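Local structure of fibrillarin-like rRNA/tRNA 2'-O-methyltransferase (Methanocaldococcus jannaschii, 1FBN) at residues I78-A83 with V146-V151; I100-E105 with N123-L128. The protein probably methylates ribose 2'-hydroxyls in rRNA and tRNA, using S-adenosyl-L-methionine as methyl donor and a guide RNA, within box C/D ribonucleoprotein particles, to choose the site. All blocks are in the same frame, centred on the assembly; numbering follows the deposited sequence.

Contact 1: I78-A83 with V146-V151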
loop_
_atom_site.group_PDB
_atom_site.type_symbol
_atom_site.label_atom_id
_atom_site.label_comp_id
_atom_site.label_asym_id
_atom_site.label_seq_id
_atom_site.Cartn_x
_atom_site.Cartn_y
_atom_site.Cartn_z
ATOM N N ILE A 78 -9.115 4.451 1.893
ATOM C CA ILE A 78 -8.401 3.738 0.852
ATOM C C ILE A 78 -8.939 2.351 0.526
ATOM O O ILE A 78 -9.443 1.631 1.401
ATOM C CB ILE A 78 -6.842 3.697 1.113
ATOM C CG1 ILE A 78 -6.315 2.261 1.094
ATOM C CG2 ILE A 78 -6.456 4.429 2.408
ATOM C CD1 ILE A 78 -4.813 2.163 1.148
ATOM N N LEU A 79 -8.869 2.019 -0.764
ATOM C CA LEU A 79 -9.301 0.726 -1.272
ATOM C C LEU A 79 -8.034 -0.108 -1.464
ATOM O O LEU A 79 -7.173 0.229 -2.281
ATOM C CB LEU A 79 -10.036 0.897 -2.602
ATOM C CG LEU A 79 -10.613 -0.369 -3.246
ATOM C CD1 LEU A 79 -11.648 -1.027 -2.327
ATOM C CD2 LEU A 79 -11.233 -0.005 -4.580
ATOM N N TYR A 80 -7.905 -1.162 -0.664
ATOM C CA TYR A 80 -6.745 -2.045 -0.708
ATOM C C TYR A 80 -7.061 -3.299 -1.523
ATOM O O TYR A 80 -7.955 -4.073 -1.174
ATOM C CB TYR A 80 -6.323 -2.422 0.723
ATOM C CG TYR A 80 -4.969 -3.090 0.827
ATOM C CD1 TYR A 80 -4.789 -4.416 0.426
ATOM C CD2 TYR A 80 -3.860 -2.387 1.304
ATOM C CE1 TYR A 80 -3.534 -5.029 0.489
ATOM C CE2 TYR A 80 -2.597 -2.991 1.374
ATOM C CZ TYR A 80 -2.444 -4.309 0.963
ATOM O OH TYR A 80 -1.205 -4.907 1.007
ATOM N N LEU A 81 -6.302 -3.499 -2.596
ATOM C CA LEU A 81 -6.489 -4.647 -3.478
ATOM C C LEU A 81 -5.237 -5.522 -3.491
ATOM O O LEU A 81 -4.123 -5.021 -3.640
ATOM C CB LEU A 81 -6.798 -4.163 -4.901
ATOM C CG LEU A 81 -7.882 -3.088 -5.063
ATOM C CD1 LEU A 81 -7.872 -2.527 -6.474
ATOM C CD2 LEU A 81 -9.244 -3.653 -4.720
ATOM N N GLY A 82 -5.419 -6.827 -3.316
ATOM C CA GLY A 82 -4.282 -7.730 -3.330
ATOM C C GLY A 82 -4.161 -8.625 -2.115
ATOM O O GLY A 82 -4.505 -8.222 -1.001
ATOM N N ALA A 83 -3.655 -9.837 -2.338
ATOM C CA ALA A 83 -3.465 -10.829 -1.280
ATOM C C ALA A 83 -2.536 -10.315 -0.187
ATOM O O ALA A 83 -1.490 -9.726 -0.464
ATOM C CB ALA A 83 -2.910 -12.126 -1.864
ATOM N N VAL A 146 -7.574 7.077 -2.070
ATOM C CA VAL A 146 -6.446 6.324 -2.592
ATOM C C VAL A 146 -6.785 4.855 -2.821
ATOM O O VAL A 146 -7.579 4.262 -2.093
ATOM C CB VAL A 146 -5.243 6.369 -1.589
ATOM C CG1 VAL A 146 -4.046 5.594 -2.140
ATOM C CG2 VAL A 146 -4.843 7.806 -1.282
ATOM N N ILE A 147 -6.220 4.294 -3.881
ATOM C CA ILE A 147 -6.377 2.874 -4.159
ATOM C C ILE A 147 -4.953 2.336 -4.143
ATOM O O ILE A 147 -4.061 2.906 -4.780
ATOM C CB ILE A 147 -6.996 2.582 -5.548
ATOM C CG1 ILE A 147 -8.465 3.010 -5.586
ATOM C CG2 ILE A 147 -6.904 1.088 -5.848
ATOM C CD1 ILE A 147 -9.142 2.751 -6.923
ATOM N N TYR A 148 -4.723 1.312 -3.329
ATOM C CA TYR A 148 -3.414 0.675 -3.248
ATOM C C TYR A 148 -3.605 -0.722 -3.816
ATOM O O TYR A 148 -4.437 -1.483 -3.323
ATOM C CB TYR A 148 -2.923 0.581 -1.797
ATOM C CG TYR A 148 -1.578 -0.107 -1.665
ATOM C CD1 TYR A 148 -0.388 0.621 -1.748
ATOM C CD2 TYR A 148 -1.493 -1.493 -1.491
ATOM C CE1 TYR A 148 0.855 -0.011 -1.665
ATOM C CE2 TYR A 148 -0.256 -2.136 -1.405
ATOM C CZ TYR A 148 0.912 -1.388 -1.494
ATOM O OH TYR A 148 2.135 -2.009 -1.407
ATOM N N GLU A 149 -2.828 -1.057 -4.842
ATOM C CA GLU A 149 -2.937 -2.362 -5.474
ATOM C C GLU A 149 -1.638 -3.164 -5.500
ATOM O O GLU A 149 -0.581 -2.656 -5.873
ATOM C CB GLU A 149 -3.482 -2.210 -6.890
ATOM C CG GLU A 149 -3.659 -3.531 -7.612
ATOM C CD GLU A 149 -4.289 -3.382 -8.975
ATOM O OE1 GLU A 149 -5.023 -2.397 -9.191
ATOM O OE2 GLU A 149 -4.061 -4.260 -9.829
ATOM N N ASP A 150 -1.750 -4.436 -5.131
ATOM C CA ASP A 150 -0.628 -5.368 -5.099
ATOM C C ASP A 150 -1.134 -6.741 -5.567
ATOM O O ASP A 150 -1.315 -7.663 -4.766
ATOM C CB ASP A 150 -0.050 -5.456 -3.674
ATOM C CG ASP A 150 1.161 -6.389 -3.568
ATOM O OD1 ASP A 150 1.787 -6.723 -4.592
ATOM O OD2 ASP A 150 1.502 -6.787 -2.433
ATOM N N VAL A 151 -1.418 -6.848 -6.862
ATOM C CA VAL A 151 -1.887 -8.102 -7.436
ATOM C C VAL A 151 -1.010 -8.447 -8.635
ATOM O O VAL A 151 -0.911 -7.681 -9.599
ATOM C CB VAL A 151 -3.423 -8.075 -7.794
ATOM C CG1 VAL A 151 -4.115 -6.899 -7.135
ATOM C CG2 VAL A 151 -3.677 -8.103 -9.292
#
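Tyr80 and Tyr148 lie side by side across two parallel strands, both rings pointing the same way from one face of the sheet. Both side chains leave the backbone with CG trans to N (chi1 179° for Tyr148), which carries the two rings in the same direction. Their planes are 28° from parallel but slid apart, so the rings barely overlap; the closest approach is Tyr80 CE2 to Tyr148 CD2 at 3.4 Å. Behind them on this face, the CD1 methyl of Ile78 reaches diagonally across to Tyr148 CB on the neighbouring strand, 3.8 Å away. Its chi1 of 126° falls outside the usual staggered positions, a strained setting for a buried isoleucine.

Leu79, Ile147, Leu81 and Glu149 occupy the other face. Leu79 runs alongside Ile147, CB against CG1 at 4.0 Å, while Leu81 slants across so that its CD1 meets both Ile147 CG2 at 3.8 Å and Glu149 OE1 at 3.9 Å. Four backbone bonds hold the strands in register, the straightest from Leu81 N to Tyr148 O (2.8 Å). At Gly82 the two chains are still close; its backbone angles call for glycine, and a CB there would also run into Asp150 O.

Asp150, a predicted S-adenosyl-L-methionine-binding residue like Val151, makes a salt bridge with Lys58. Helix 156-167 packs under Leu79, Ile147 and Glu149; helix 87-95 covers Ile78 and Tyr80 on the tyrosine face. Strand 100-105 bonds to the far edge of 77-81, and 172-179 continues the sheet beyond 144-149.

Contact 2: I100-E105 with N123-L128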
loop_
_atom_site.group_PDB
_atom_site.type_symbol
_atom_site.label_atom_id
_atom_site.label_comp_id
_atom_site.label_asym_id
_atom_site.label_seq_id
_atom_site.Cartn_x
_atom_site.Cartn_y
_atom_site.Cartn_z
ATOM N N ILE A 100 -10.433 5.036 6.743
ATOM C CA ILE A 100 -10.921 3.671 6.542
ATOM C C ILE A 100 -10.137 2.950 5.455
ATOM O O ILE A 100 -9.693 3.560 4.485
ATOM C CB ILE A 100 -12.424 3.662 6.130
ATOM C CG1 ILE A 100 -13.285 4.202 7.266
ATOM C CG2 ILE A 100 -12.890 2.249 5.810
ATOM C CD1 ILE A 100 -14.745 4.284 6.925
ATOM N N VAL A 101 -9.972 1.644 5.633
ATOM C CA VAL A 101 -9.274 0.813 4.665
ATOM C C VAL A 101 -10.153 -0.376 4.282
ATOM O O VAL A 101 -10.445 -1.234 5.117
ATOM C CB VAL A 101 -7.945 0.271 5.223
ATOM C CG1 VAL A 101 -7.194 -0.470 4.132
ATOM C CG2 VAL A 101 -7.105 1.405 5.774
ATOM N N TYR A 102 -10.618 -0.386 3.036
ATOM C CA TYR A 102 -11.437 -1.483 2.532
ATOM C C TYR A 102 -10.477 -2.511 1.954
ATOM O O TYR A 102 -9.762 -2.225 0.989
ATOM C CB TYR A 102 -12.376 -0.998 1.427
ATOM C CG TYR A 102 -13.334 0.087 1.855
ATOM C CD1 TYR A 102 -14.474 -0.216 2.599
ATOM C CD2 TYR A 102 -13.103 1.417 1.507
ATOM C CE1 TYR A 102 -15.364 0.779 2.983
ATOM C CE2 TYR A 102 -13.982 2.416 1.885
ATOM C CZ TYR A 102 -15.111 2.094 2.623
ATOM O OH TYR A 102 -15.976 3.093 3.012
ATOM N N ALA A 103 -10.447 -3.696 2.553
ATOM C CA ALA A 103 -9.559 -4.758 2.099
ATOM C C ALA A 103 -10.305 -5.810 1.283
ATOM O O ALA A 103 -11.092 -6.586 1.830
ATOM C CB ALA A 103 -8.869 -5.401 3.295
ATOM N N ILE A 104 -10.041 -5.838 -0.021
ATOM C CA ILE A 104 -10.685 -6.789 -0.925
ATOM C C ILE A 104 -9.852 -8.066 -1.066
ATOM O O ILE A 104 -8.690 -8.011 -1.474
ATOM C CB ILE A 104 -10.886 -6.183 -2.346
ATOM C CG1 ILE A 104 -11.490 -4.775 -2.258
ATOM C CG2 ILE A 104 -11.754 -7.102 -3.205
ATOM C CD1 ILE A 104 -12.835 -4.695 -1.576
ATOM N N GLU A 105 -10.448 -9.206 -0.717
ATOM C CA GLU A 105 -9.778 -10.505 -0.827
ATOM C C GLU A 105 -10.732 -11.533 -1.433
ATOM O O GLU A 105 -11.905 -11.594 -1.058
ATOM C CB GLU A 105 -9.287 -11.004 0.540
ATOM C CG GLU A 105 -8.279 -10.102 1.249
ATOM C CD GLU A 105 -7.012 -9.846 0.446
ATOM O OE1 GLU A 105 -6.713 -10.606 -0.500
ATOM O OE2 GLU A 105 -6.305 -8.867 0.762
ATOM N N ASN A 123 -10.632 0.077 11.753
ATOM C CA ASN A 123 -10.770 0.955 10.592
ATOM C C ASN A 123 -10.520 0.180 9.293
ATOM O O ASN A 123 -10.595 0.737 8.195
ATOM C CB ASN A 123 -9.871 2.194 10.694
ATOM C CG ASN A 123 -8.410 1.853 10.852
ATOM O OD1 ASN A 123 -8.055 0.799 11.384
ATOM N ND2 ASN A 123 -7.543 2.763 10.411
ATOM N N ILE A 124 -10.218 -1.109 9.436
ATOM C CA ILE A 124 -10.005 -1.994 8.293
ATOM C C ILE A 124 -11.313 -2.758 8.076
ATOM O O ILE A 124 -11.794 -3.457 8.971
ATOM C CB ILE A 124 -8.865 -3.012 8.531
ATOM C CG1 ILE A 124 -7.536 -2.290 8.746
ATOM C CG2 ILE A 124 -8.743 -3.938 7.337
ATOM C CD1 ILE A 124 -6.359 -3.225 8.938
ATOM N N ILE A 125 -11.899 -2.579 6.897
ATOM C CA ILE A 125 -13.160 -3.225 6.546
ATOM C C ILE A 125 -12.960 -4.304 5.483
ATOM O O ILE A 125 -12.710 -4.005 4.315
ATOM C CB ILE A 125 -14.192 -2.177 6.077
ATOM C CG1 ILE A 125 -14.517 -1.239 7.239
ATOM C CG2 ILE A 125 -15.458 -2.850 5.566
ATOM C CD1 ILE A 125 -15.356 -0.077 6.846
ATOM N N PRO A 126 -13.046 -5.580 5.894
ATOM C CA PRO A 126 -12.880 -6.740 5.018
ATOM C C PRO A 126 -14.061 -6.914 4.084
ATOM O O PRO A 126 -15.213 -6.775 4.491
ATOM C CB PRO A 126 -12.808 -7.897 6.009
ATOM C CG PRO A 126 -13.737 -7.457 7.090
ATOM C CD PRO A 126 -13.336 -6.010 7.275
ATOM N N ILE A 127 -13.760 -7.197 2.821
ATOM C CA ILE A 127 -14.783 -7.410 1.807
ATOM C C ILE A 127 -14.368 -8.586 0.933
ATOM O O ILE A 127 -13.375 -8.505 0.208
ATOM C CB ILE A 127 -14.972 -6.159 0.919
ATOM C CG1 ILE A 127 -15.422 -4.971 1.775
ATOM C CG2 ILE A 127 -15.981 -6.448 -0.193
ATOM C CD1 ILE A 127 -15.399 -3.645 1.053
ATOM N N LEU A 128 -15.093 -9.697 1.046
ATOM C CA LEU A 128 -14.797 -10.880 0.245
ATOM C C LEU A 128 -15.289 -10.578 -1.166
ATOM O O LEU A 128 -16.488 -10.431 -1.388
ATOM C CB LEU A 128 -15.523 -12.109 0.808
ATOM C CG LEU A 128 -15.006 -13.480 0.359
ATOM C CD1 LEU A 128 -13.681 -13.770 1.033
ATOM C CD2 LEU A 128 -16.015 -14.563 0.709
#
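Ile100 and Ile125 meet through methyl groups, Ile100 CG2 to Ile125 CD1 at 3.5 Å, and lead a row of apolar contacts on one face of two parallel strands. The same Ile100 CG2 sits 3.9 Å above the plane of the Tyr102 ring, toward its rim. Ile125 lies alongside that tyrosine, its CD1 4.0 Å from Tyr102 CE1; with CG1 anti to the carbonyl carbon (chi1 -64°), the branch extends to Ile100 and the ring together. Replacing Ile125 with alanine would probably open a gap beside Tyr102 and cost the Ile100 CG2 methyl its contact with CD1. Further along, Ile127 CD1 touches Tyr102 CD1, and Ile104 curls its CD1 back onto Ile127 CB at 3.6 Å, a fold that its second torsion of -60° produces.

The opposite face is packed more thinly between the strands: Val101 and Ala103 make longer contacts with Ile124, and Leu128 turns its CD1 to Glu105 O, 3.5 Å away.

Backbone bonding is a regular parallel ladder of five hydrogen bonds, from Val101 N to Asn123 O through to Glu105 N to Ile127 O, which at 3.1 Å is the longest. Ala103 N approaches Ile125 O from above the carbonyl plane. At the start, Asn123 ND2 is held by the carbonyl oxygens of Ala93 and Ala96.

Strand 100-105, helix 108-117 and strand 124-128 form a beta-alpha-beta unit of the Rossmann-like methyltransferase fold, and Glu105, at the first strand's C-terminal end, is a predicted S-adenosyl-L-methionine-binding residue.

How the contacts relate
Contacts 1 and 2 are adjoining parts of one mixed sheet, their centres about 10 Å apart. The seam runs between strands 77-81 and 100-105, where Tyr80 N lies 2.7 Å from Tyr102 O and Ile78 N 2.8 Å from Ile100 O, both probable hydrogen bonds. In order across the sheet come 124-128, 100-105, 77-81 and 144-149, so strand 124-128 of contact 2 is an edge strand of the sheet within this chain, and contact 1 lies nearer the chain's centre. The C-terminal ends of their strands point to the predicted S-adenosyl-L-methionine site: Glu105 comes from contact 2, Asp150 and Val151 from contact 1, with the side chains of Glu105 and Val151 about 8 Å apart.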